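Local coordinates for protein acyl-CoA dehydrogenase FadE3 (Mycobacterium smegmatis, PDB 4IV6) that belongs to the acyl-CoA dehydrogenase family of flavoproteins and binds dihydroflavine-adenine dinucleotide in an assembly of four chains, at residues B[374-377]-B[378-382]; B[143-147]-B[148-152]; B[12-15]-B[16-20]. All blocks are in the same frame, centred on the assembly; numbering follows the deposited sequence. Where two conformers were deposited one is given.

Interaction 1 of 3, residues B[374-377]-B[378-382]; sequences NVIA and KQLVA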
ATOM      1  N   ASN B 374       1.391 -18.615  -3.638  1.00 14.14           N
ATOM      2  CA  ASN B 374       1.479 -19.638  -4.698  1.00 14.50           C
ATOM      3  C   ASN B 374       0.437 -20.724  -4.484  1.00 14.35           C
ATOM      4  O   ASN B 374      -0.201 -21.192  -5.430  1.00 14.23           O
ATOM      5  CB  ASN B 374       2.855 -20.340  -4.747  1.00 15.10           C
ATOM      6  CG  ASN B 374       3.984 -19.442  -5.215  1.00 15.75           C
ATOM      7  OD1 ASN B 374       3.793 -18.378  -5.877  1.00 15.48           O
ATOM      8  ND2 ASN B 374       5.197 -19.877  -4.889  1.00 16.07           N
ATOM      9  N   VAL B 375       0.293 -21.149  -3.233  1.00 14.27           N
ATOM     10  CA  VAL B 375      -0.594 -22.261  -2.895  1.00 14.61           C
ATOM     11  C   VAL B 375      -2.036 -21.827  -3.122  1.00 14.07           C
ATOM     12  O   VAL B 375      -2.834 -22.556  -3.702  1.00 13.88           O
ATOM     13  CB  VAL B 375      -0.379 -22.697  -1.427  1.00 15.23           C
ATOM     14  CG1 VAL B 375      -1.527 -23.568  -0.922  1.00 15.84           C
ATOM     15  CG2 VAL B 375       0.933 -23.469  -1.270  1.00 15.86           C
ATOM     16  N   ILE B 376      -2.340 -20.599  -2.709  1.00 13.61           N
ATOM     17  CA  ILE B 376      -3.681 -20.024  -2.861  1.00 13.37           C
ATOM     18  C   ILE B 376      -4.064 -19.857  -4.338  1.00 13.66           C
ATOM     19  O   ILE B 376      -5.199 -20.189  -4.726  1.00 13.87           O
ATOM     20  CB  ILE B 376      -3.791 -18.697  -2.081  1.00 12.92           C
ATOM     21  CG1 ILE B 376      -3.824 -18.983  -0.558  1.00 12.66           C
ATOM     22  CG2 ILE B 376      -5.052 -17.923  -2.452  1.00 12.87           C
ATOM     23  CD1 ILE B 376      -3.540 -17.775   0.272  1.00 12.37           C
ATOM     24  N   ALA B 377      -3.120 -19.406  -5.178  1.00 13.68           N
ATOM     25  CA  ALA B 377      -3.426 -19.240  -6.613  1.00 14.08           C
ATOM     26  C   ALA B 377      -3.828 -20.569  -7.258  1.00 14.34           C
ATOM     27  O   ALA B 377      -4.788 -20.650  -8.002  1.00 13.82           O
ATOM     28  CB  ALA B 377      -2.253 -18.618  -7.355  1.00 14.29           C
ATOM     29  N   LYS B 378      -3.084 -21.612  -6.927  1.00 15.16           N
ATOM     30  CA  LYS B 378      -3.322 -22.933  -7.463  1.00 16.50           C
ATOM     31  C   LYS B 378      -4.670 -23.479  -6.975  1.00 15.66           C
ATOM     32  O   LYS B 378      -5.433 -24.074  -7.762  1.00 15.45           O
ATOM     33  CB  LYS B 378      -2.168 -23.846  -7.039  1.00 18.48           C
ATOM     34  CG  LYS B 378      -2.183 -25.230  -7.635  1.00 22.28           C
ATOM     35  CD  LYS B 378      -0.867 -25.939  -7.299  1.00 25.07           C
ATOM     36  CE  LYS B 378      -1.083 -27.437  -7.119  1.00 28.33           C
ATOM     37  NZ  LYS B 378      -1.304 -28.098  -8.428  1.00 29.39           N
ATOM     38  N   GLN B 379      -4.968 -23.249  -5.688  1.00 15.07           N
ATOM     39  CA  GLN B 379      -6.238 -23.645  -5.085  1.00 14.94           C
ATOM     40  C   GLN B 379      -7.408 -22.892  -5.713  1.00 14.45           C
ATOM     41  O   GLN B 379      -8.445 -23.481  -6.025  1.00 14.11           O
ATOM     42  CB  GLN B 379      -6.221 -23.449  -3.551  1.00 15.22           C
ATOM     43  CG  GLN B 379      -5.337 -24.451  -2.798  1.00 15.80           C
ATOM     44  CD  GLN B 379      -4.999 -24.000  -1.372  1.00 16.08           C
ATOM     45  OE1 GLN B 379      -4.990 -22.798  -1.063  1.00 15.86           O
ATOM     46  NE2 GLN B 379      -4.694 -24.964  -0.505  1.00 16.26           N
ATOM     47  N   LEU B 380      -7.251 -21.590  -5.936  1.00 13.91           N
ATOM     48  CA  LEU B 380      -8.301 -20.837  -6.597  1.00 13.85           C
ATOM     49  C   LEU B 380      -8.646 -21.407  -7.960  1.00 14.34           C
ATOM     50  O   LEU B 380      -9.814 -21.501  -8.316  1.00 14.56           O
ATOM     51  CB  LEU B 380      -7.936 -19.358  -6.743  1.00 13.57           C
ATOM     52  CG  LEU B 380      -8.041 -18.563  -5.457  1.00 13.30           C
ATOM     53  CD1 LEU B 380      -7.260 -17.279  -5.580  1.00 13.20           C
ATOM     54  CD2 LEU B 380      -9.505 -18.272  -5.096  1.00 13.48           C
ATOM     55  N   VAL B 381      -7.629 -21.803  -8.712  1.00 14.84           N
ATOM     56  CA  VAL B 381      -7.834 -22.405 -10.027  1.00 15.51           C
ATOM     57  C   VAL B 381      -8.481 -23.806  -9.928  1.00 16.13           C
ATOM     58  O   VAL B 381      -9.401 -24.129 -10.689  1.00 16.15           O
ATOM     59  CB  VAL B 381      -6.513 -22.406 -10.827  1.00 15.41           C
ATOM     60  CG1 VAL B 381      -6.586 -23.358 -12.045  1.00 15.93           C
ATOM     61  CG2 VAL B 381      -6.184 -20.974 -11.244  1.00 15.33           C
ATOM     62  N   ALA B 382      -8.035 -24.595  -8.968  1.00 16.88           N
ATOM     63  CA  ALA B 382      -8.570 -25.934  -8.767  1.00 17.84           C
ATOM     64  C   ALA B 382     -10.052 -25.841  -8.417  1.00 19.13           C
ATOM     65  O   ALA B 382     -10.867 -26.616  -8.898  1.00 18.92           O
ATOM     66  CB  ALA B 382      -7.833 -26.645  -7.646  1.00 18.23           C
TER
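Lys378 opens the next turn after Asn374 and Val375, and its backbone N donates to Asn374 O at 3.3 Å, the longest of the four i to i+4 bonds here. Its CB leans on the carbonyls of both residues, but the rest of the chain departs from them: with CG anti to the backbone N (chi1 -174°), the ammonium end is led off the contact. Gln379 is the more instructive residue, because an amide side chain here behaves as a packing surface. Its backbone N binds Val375 O at 3.0 Å, while its side chain runs back beside that of Val375, the two pointing the same way. The Val375 CG1 methyl meets the carboxamide, 3.5 Å from Gln379 CD and about as close to both of its terminal atoms. Val375 CG1 gains this place by standing anti to its own N (chi1 164°). Nearer the backbone, Gln379 CG lies 3.3 Å from Val375 O. Leu380 repeats the pattern with an apolar side chain. Its N makes the shortest bond of the series, 2.8 Å to Ile376 O, and its CD1 methyl lies alongside Ile376 CG2 at 3.9 Å. Val381 completes the turn, donating from its N to Ala377 O at 3.1 Å, while its CG2 packs 3.5 Å from the same Ala377 O. At the start of the turn, Asn374 touches the bound dihydroflavine-adenine dinucleotide. Together these contacts show how helix 369-383 divides its faces. Ile376 touches Met321 and Leu324, and Gln379 and Leu380 both touch Met317, of helix 316-340; Ile376, Ala377 and Leu380 also meet Ala289, Gly285 and Leu288, respectively, on helix 282-310 of a second subunit.

Interaction 2 of 3, residues B[143-147]-B[148-152]; sequences RRDGD and DYVIN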
ATOM      1  N   ARG B 143      16.580 -44.814   6.730  1.00 22.05           N
ATOM      2  CA  ARG B 143      16.788 -46.036   5.972  0.50 24.20           C
ATOM      3  C   ARG B 143      16.510 -47.258   6.841  1.00 24.98           C
ATOM      4  O   ARG B 143      16.990 -47.364   7.969  1.00 23.01           O
ATOM      5  CB  ARG B 143      18.202 -46.024   5.399  0.50 25.50           C
ATOM      6  CG  ARG B 143      18.947 -47.333   5.410  0.50 27.63           C
ATOM      7  CD  ARG B 143      20.343 -47.103   4.857  0.50 28.61           C
ATOM      8  NE  ARG B 143      20.486 -47.581   3.487  0.50 29.85           N
ATOM      9  CZ  ARG B 143      21.328 -48.538   3.138  0.50 30.55           C
ATOM     10  NH1 ARG B 143      21.416 -48.922   1.871  0.50 30.95           N
ATOM     11  NH2 ARG B 143      22.089 -49.092   4.075  0.50 30.98           N
ATOM     12  N   ARG B 144      15.704 -48.171   6.309  1.00 26.65           N
ATOM     13  CA  ARG B 144      15.335 -49.350   7.057  1.00 29.35           C
ATOM     14  C   ARG B 144      16.552 -50.256   7.254  1.00 29.11           C
ATOM     15  O   ARG B 144      17.350 -50.450   6.344  1.00 30.35           O
ATOM     16  CB  ARG B 144      14.211 -50.103   6.355  1.00 33.56           C
ATOM     17  CG  ARG B 144      13.380 -50.915   7.315  1.00 38.12           C
ATOM     18  CD  ARG B 144      12.734 -52.084   6.639  1.00 43.00           C
ATOM     19  NE  ARG B 144      11.611 -52.590   7.422  1.00 46.48           N
ATOM     20  CZ  ARG B 144      10.408 -52.028   7.441  1.00 48.63           C
ATOM     21  NH1 ARG B 144       9.460 -52.572   8.179  1.00 50.90           N
ATOM     22  NH2 ARG B 144      10.157 -50.912   6.744  1.00 49.31           N
ATOM     23  N   ASP B 145      16.724 -50.744   8.476  1.00 28.14           N
ATOM     24  CA  ASP B 145      17.735 -51.739   8.795  1.00 28.35           C
ATOM     25  C   ASP B 145      17.104 -52.640   9.850  1.00 28.40           C
ATOM     26  O   ASP B 145      17.001 -52.264  11.024  1.00 26.55           O
ATOM     27  CB  ASP B 145      19.010 -51.078   9.323  1.00 28.52           C
ATOM     28  CG  ASP B 145      20.019 -52.080   9.847  1.00 29.89           C
ATOM     29  OD1 ASP B 145      20.029 -53.205   9.372  1.00 32.17           O
ATOM     30  OD2 ASP B 145      20.810 -51.754  10.739  1.00 30.26           O
ATOM     31  N   GLY B 146      16.639 -53.810   9.415  1.00 29.47           N
ATOM     32  CA  GLY B 146      15.939 -54.737  10.294  1.00 29.49           C
ATOM     33  C   GLY B 146      14.621 -54.114  10.697  1.00 29.19           C
ATOM     34  O   GLY B 146      13.851 -53.681   9.845  1.00 29.96           O
ATOM     35  N   ASP B 147      14.371 -54.019  11.993  1.00 29.04           N
ATOM     36  CA  ASP B 147      13.154 -53.391  12.471  1.00 29.35           C
ATOM     37  C   ASP B 147      13.371 -52.001  12.995  1.00 26.68           C
ATOM     38  O   ASP B 147      12.555 -51.514  13.767  1.00 25.18           O
ATOM     39  CB  ASP B 147      12.496 -54.243  13.539  1.00 32.10           C
ATOM     40  CG  ASP B 147      12.132 -55.627  13.024  1.00 35.04           C
ATOM     41  OD1 ASP B 147      11.582 -55.746  11.899  1.00 36.24           O
ATOM     42  OD2 ASP B 147      12.416 -56.586  13.755  1.00 38.12           O
ATOM     43  N   ASP B 148      14.455 -51.359  12.549  1.00 24.73           N
ATOM     44  CA  ASP B 148      14.712 -49.948  12.817  1.00 22.74           C
ATOM     45  C   ASP B 148      14.735 -49.129  11.536  1.00 21.09           C
ATOM     46  O   ASP B 148      15.022 -49.634  10.458  1.00 21.65           O
ATOM     47  CB  ASP B 148      16.081 -49.730  13.494  1.00 23.03           C
ATOM     48  CG  ASP B 148      16.128 -50.215  14.933  1.00 24.75           C
ATOM     49  OD1 ASP B 148      15.090 -50.175  15.678  1.00 24.75           O
ATOM     50  OD2 ASP B 148      17.257 -50.612  15.324  1.00 25.81           O
ATOM     51  N   TYR B 149      14.452 -47.846  11.689  1.00 19.14           N
ATOM     52  CA  TYR B 149      14.927 -46.842  10.753  1.00 18.48           C
ATOM     53  C   TYR B 149      16.219 -46.262  11.327  1.00 17.72           C
ATOM     54  O   TYR B 149      16.321 -46.046  12.533  1.00 17.98           O
ATOM     55  CB  TYR B 149      13.912 -45.720  10.556  1.00 17.66           C
ATOM     56  CG  TYR B 149      12.676 -46.102   9.769  1.00 18.48           C
ATOM     57  CD1 TYR B 149      12.736 -46.366   8.411  1.00 18.78           C
ATOM     58  CD2 TYR B 149      11.435 -46.132  10.384  1.00 18.87           C
ATOM     59  CE1 TYR B 149      11.579 -46.667   7.688  1.00 20.14           C
ATOM     60  CE2 TYR B 149      10.288 -46.440   9.672  1.00 20.14           C
ATOM     61  CZ  TYR B 149      10.362 -46.701   8.331  1.00 20.36           C
ATOM     62  OH  TYR B 149       9.186 -47.000   7.663  1.00 22.37           O
ATOM     63  N   VAL B 150      17.185 -46.036  10.445  1.00 17.35           N
ATOM     64  CA  VAL B 150      18.391 -45.318  10.754  1.00 16.97           C
ATOM     65  C   VAL B 150      18.299 -43.947  10.116  1.00 15.97           C
ATOM     66  O   VAL B 150      18.255 -43.824   8.890  1.00 16.20           O
ATOM     67  CB  VAL B 150      19.642 -46.017  10.225  1.00 17.80           C
ATOM     68  CG1 VAL B 150      20.874 -45.274  10.716  1.00 17.61           C
ATOM     69  CG2 VAL B 150      19.665 -47.477  10.686  1.00 18.55           C
ATOM     70  N   ILE B 151      18.295 -42.931  10.978  1.00 14.91           N
ATOM     71  CA  ILE B 151      18.120 -41.538  10.568  1.00 14.18           C
ATOM     72  C   ILE B 151      19.450 -40.788  10.546  1.00 13.80           C
ATOM     73  O   ILE B 151      20.206 -40.780  11.547  1.00 13.03           O
ATOM     74  CB  ILE B 151      17.142 -40.805  11.518  1.00 14.01           C
ATOM     75  CG1 ILE B 151      15.823 -41.575  11.673  1.00 14.64           C
ATOM     76  CG2 ILE B 151      16.843 -39.405  11.031  1.00 13.78           C
ATOM     77  CD1 ILE B 151      14.914 -41.034  12.768  1.00 14.57           C
ATOM     78  N   ASN B 152      19.692 -40.120   9.401  1.00 13.74           N
ATOM     79  CA  ASN B 152      20.805 -39.222   9.222  1.00 13.76           C
ATOM     80  C   ASN B 152      20.383 -37.923   8.571  1.00 13.52           C
ATOM     81  O   ASN B 152      19.629 -37.925   7.597  1.00 13.57           O
ATOM     82  CB  ASN B 152      21.852 -39.892   8.323  1.00 14.45           C
ATOM     83  CG  ASN B 152      22.614 -40.966   9.047  1.00 14.68           C
ATOM     84  OD1 ASN B 152      23.428 -40.658   9.906  1.00 14.56           O
ATOM     85  ND2 ASN B 152      22.346 -42.242   8.720  1.00 14.84           N
TER
HETATM   86  O   HOH W   1       7.628 -49.093   8.207  1.00 41.87           O
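Asp145 and Asp148 face each other across the tightest part of a chain reversal, joined by two backbone bonds. The Asp145 N to Asp148 O bond is short, 2.8 Å, and nearly straight; the return bond, Asp148 N to Asp145 O at 3.1 Å, reaches its carbonyl from well above the plane, 49° out of it. Two residues farther from the turn, Arg143 and Val150 form a second hydrogen-bonded pair, with Val150 N 2.8 Å from Arg143 O. On this face Val150 CG2 reaches diagonally to the methylene Asp145 CB at 3.9 Å, a small apolar touch beside two acidic side chains. The carboxylates themselves remain apart, Asp145 OD2 being 5.9 Å from Asp148 OD2. Between the two bonded pairs lies the non-hydrogen-bonded pair Arg144 and Tyr149, whose side chains share the other face. The Arg144 chain is extended from CG to NE, which carries its guanidinium out to the phenol end of Tyr149; the two planes stand 69° apart, and Arg144 NH2 is 4.1 Å from Tyr149 OH. A water joins them, 2.7 Å from Tyr149 OH, to which it donates, but only weakly held by Arg144 NH2. In the next shell, Arg220 forms a salt bridge with Asp145 and a long, weak ion pair with Asp148, so the neighbouring acids probably repel each other less than they would alone. Tyr149 OH is also hydrogen-bonded to Glu231, which helps to fix the ring's outer end. The whole is a beta hairpin with a two-residue loop, closed by a type II' turn from Asp145 to Asp148, with Gly146 at its first corner, where positive phi favours glycine; it belongs to the antiparallel sheet of the middle domain of this acyl-CoA dehydrogenase fold.

Interaction 3 of 3, residues B[12-15]-B[16-20]; sequences ETIV and KTVHD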
ATOM      1  N   GLU B  12     -16.825 -21.210  26.020  1.00 29.49           N
ATOM      2  CA  GLU B  12     -16.757 -19.794  26.375  1.00 30.03           C
ATOM      3  C   GLU B  12     -15.890 -19.614  27.604  1.00 27.51           C
ATOM      4  O   GLU B  12     -15.090 -18.689  27.699  1.00 25.52           O
ATOM      5  CB  GLU B  12     -18.156 -19.239  26.693  1.00 33.84           C
ATOM      6  CG  GLU B  12     -19.136 -19.274  25.543  1.00 37.93           C
ATOM      7  CD  GLU B  12     -19.095 -18.032  24.658  1.00 41.14           C
ATOM      8  OE1 GLU B  12     -17.983 -17.498  24.407  1.00 43.67           O
ATOM      9  OE2 GLU B  12     -20.193 -17.602  24.217  1.00 45.29           O
ATOM     10  N   THR B  13     -16.082 -20.510  28.556  1.00 26.82           N
ATOM     11  CA  THR B  13     -15.348 -20.471  29.797  1.00 26.14           C
ATOM     12  C   THR B  13     -13.846 -20.606  29.569  1.00 24.94           C
ATOM     13  O   THR B  13     -13.067 -19.880  30.207  1.00 24.51           O
ATOM     14  CB  THR B  13     -15.873 -21.555  30.772  1.00 27.02           C
ATOM     15  OG1 THR B  13     -17.216 -21.211  31.180  1.00 27.73           O
ATOM     16  CG2 THR B  13     -14.989 -21.657  32.003  1.00 27.01           C
ATOM     17  N   ILE B  14     -13.430 -21.532  28.706  1.00 24.62           N
ATOM     18  CA  ILE B  14     -11.988 -21.728  28.461  1.00 24.53           C
ATOM     19  C   ILE B  14     -11.386 -20.429  27.882  1.00 22.45           C
ATOM     20  O   ILE B  14     -10.331 -19.980  28.339  1.00 21.19           O
ATOM     21  CB  ILE B  14     -11.665 -22.980  27.603  1.00 26.09           C
ATOM     22  CG1 ILE B  14     -10.163 -23.178  27.402  1.00 26.56           C
ATOM     23  CG2 ILE B  14     -12.184 -22.873  26.192  1.00 27.22           C
ATOM     24  CD1 ILE B  14      -9.415 -23.483  28.678  1.00 28.12           C
ATOM     25  N   VAL B  15     -12.076 -19.805  26.931  1.00 22.17           N
ATOM     26  CA  VAL B  15     -11.595 -18.548  26.356  1.00 21.71           C
ATOM     27  C   VAL B  15     -11.435 -17.515  27.473  1.00 22.30           C
ATOM     28  O   VAL B  15     -10.391 -16.884  27.577  1.00 21.58           O
ATOM     29  CB  VAL B  15     -12.521 -18.041  25.245  1.00 22.75           C
ATOM     30  CG1 VAL B  15     -12.057 -16.665  24.749  1.00 22.86           C
ATOM     31  CG2 VAL B  15     -12.549 -19.029  24.079  1.00 22.54           C
ATOM     32  N   LYS B  16     -12.435 -17.396  28.358  1.00 23.62           N
ATOM     33  CA  LYS B  16     -12.354 -16.431  29.462  1.00 25.02           C
ATOM     34  C   LYS B  16     -11.234 -16.727  30.431  1.00 24.31           C
ATOM     35  O   LYS B  16     -10.559 -15.825  30.919  1.00 23.88           O
ATOM     36  CB  LYS B  16     -13.649 -16.383  30.258  1.00 27.95           C
ATOM     37  CG  LYS B  16     -14.824 -15.835  29.480  1.00 30.22           C
ATOM     38  CD  LYS B  16     -16.030 -15.740  30.385  1.00 33.33           C
ATOM     39  CE  LYS B  16     -17.324 -16.003  29.644  1.00 35.34           C
ATOM     40  NZ  LYS B  16     -17.673 -14.840  28.798  1.00 36.77           N
ATOM     41  N   THR B  17     -11.062 -18.006  30.727  1.00 24.28           N
ATOM     42  CA  THR B  17      -9.992 -18.454  31.599  1.00 24.03           C
ATOM     43  C   THR B  17      -8.636 -18.072  31.041  1.00 22.02           C
ATOM     44  O   THR B  17      -7.765 -17.618  31.778  1.00 22.29           O
ATOM     45  CB  THR B  17     -10.079 -19.971  31.779  1.00 24.64           C
ATOM     46  OG1 THR B  17     -11.286 -20.245  32.490  1.00 26.04           O
ATOM     47  CG2 THR B  17      -8.890 -20.516  32.578  1.00 25.06           C
ATOM     48  N   VAL B  18      -8.452 -18.247  29.734  1.00 20.52           N
ATOM     49  CA  VAL B  18      -7.188 -17.937  29.097  1.00 19.08           C
ATOM     50  C   VAL B  18      -6.961 -16.402  29.070  1.00 19.22           C
ATOM     51  O   VAL B  18      -5.874 -15.940  29.375  1.00 18.62           O
ATOM     52  CB  VAL B  18      -7.087 -18.613  27.710  1.00 18.60           C
ATOM     53  CG1 VAL B  18      -5.798 -18.256  27.016  1.00 17.72           C
ATOM     54  CG2 VAL B  18      -7.161 -20.132  27.865  1.00 18.92           C
ATOM     55  N   HIS B  19      -8.009 -15.626  28.792  1.00 20.22           N
ATOM     56  CA  HIS B  19      -7.957 -14.162  28.880  1.00 20.85           C
ATOM     57  C   HIS B  19      -7.533 -13.669  30.267  1.00 21.62           C
ATOM     58  O   HIS B  19      -6.693 -12.776  30.393  1.00 21.29           O
ATOM     59  CB  HIS B  19      -9.330 -13.599  28.548  1.00 22.11           C
ATOM     60  CG  HIS B  19      -9.394 -12.115  28.584  1.00 23.85           C
ATOM     61  ND1 HIS B  19      -9.146 -11.338  27.471  1.00 24.15           N
ATOM     62  CD2 HIS B  19      -9.717 -11.257  29.580  1.00 25.96           C
ATOM     63  CE1 HIS B  19      -9.292 -10.064  27.786  1.00 26.23           C
ATOM     64  NE2 HIS B  19      -9.637  -9.987  29.060  1.00 27.38           N
ATOM     65  N   ASP B  20      -8.137 -14.255  31.305  1.00 22.69           N
ATOM     66  CA  ASP B  20      -7.810 -13.914  32.688  0.50 24.09           C
ATOM     67  C   ASP B  20      -6.374 -14.262  33.034  1.00 23.38           C
ATOM     68  O   ASP B  20      -5.684 -13.491  33.682  1.00 24.55           O
ATOM     69  CB  ASP B  20      -8.757 -14.628  33.647  0.50 25.83           C
ATOM     70  CG  ASP B  20     -10.113 -14.004  33.657  0.50 27.61           C
ATOM     71  OD1 ASP B  20     -10.260 -12.983  32.947  0.50 27.91           O
ATOM     72  OD2 ASP B  20     -11.012 -14.499  34.373  0.50 29.48           O
TER
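His19 meets Val15 through its stem: CB lies 3.6 Å from Val15 O, whereas the imidazole, with CG anti to the backbone N (chi1 -179°), is carried off the turn. The ring nitrogen ND1 is hydrogen-bonded to Glu77 on helix 68-81, and Arg80 of that helix also touches the His19 side chain. The carboxylate of Glu12 is another flat group, and it makes no ion pair with Lys16, as Glu12 OE1 and Lys16 NZ are 5.1 Å apart. Beyond its backbone bond to Glu12 O, Lys16 lays its aliphatic stem against that carbonyl, Lys16 CG resting 3.4 Å from Glu12 O. The most distinctive polar arrangement lies one residue on. Thr13 O accepts twice from Thr17, from the backbone N at 2.8 Å and from the hydroxyl OG1 at 2.9 Å. The hydroxyl arrives from above the carbonyl plane, 43° out of it, because Thr17 OG1 stands beside its own backbone N (chi1 -66°) and is thereby turned back along the helix. Thr13 does likewise, its OG1 binding Ala9 O one turn earlier. On the apolar side, Ile14 and Val18 run side by side, Ile14 CD1 touching Val18 CG2 at 4.1 Å, and that same Val18 CG2 presses within 3.2 Å of Ile14 O. The pair continues into helices 41-50 and 68-81, where Ile50 contacts both, Cys70 contacts Ile14 and Leu78 contacts Val18. The chemistry is that of an amphipathic helix 9-26: threonine hydroxyls spend their protons on the helix's own carbonyls, branched aliphatics bind the inner face to its neighbours, and the opposite charges of Glu12 and Lys16, not in contact, probably attract only loosely across the turn.

How the interactions relate
Along the chain the order is interaction 3, interaction 2, interaction 1, one in each of the N-terminal, middle and C-terminal domains of an acyl-CoA dehydrogenase. None touches another. The centres of interactions 1 and 2 are about 37 Å apart, those of 1 and 3 about 36 Å, and those of 2 and 3 about 45 Å, the last two lying on opposite sides of the chain's centre. Helices 9-26 and 369-383 carry interactions 3 and 1, whereas the beta hairpin holds interaction 2. All three are local contacts, helical or beta; of them only interaction 1 meets other subunits and the bound dinucleotide, while interactions 2 and 3 touch no other chain of the assembly.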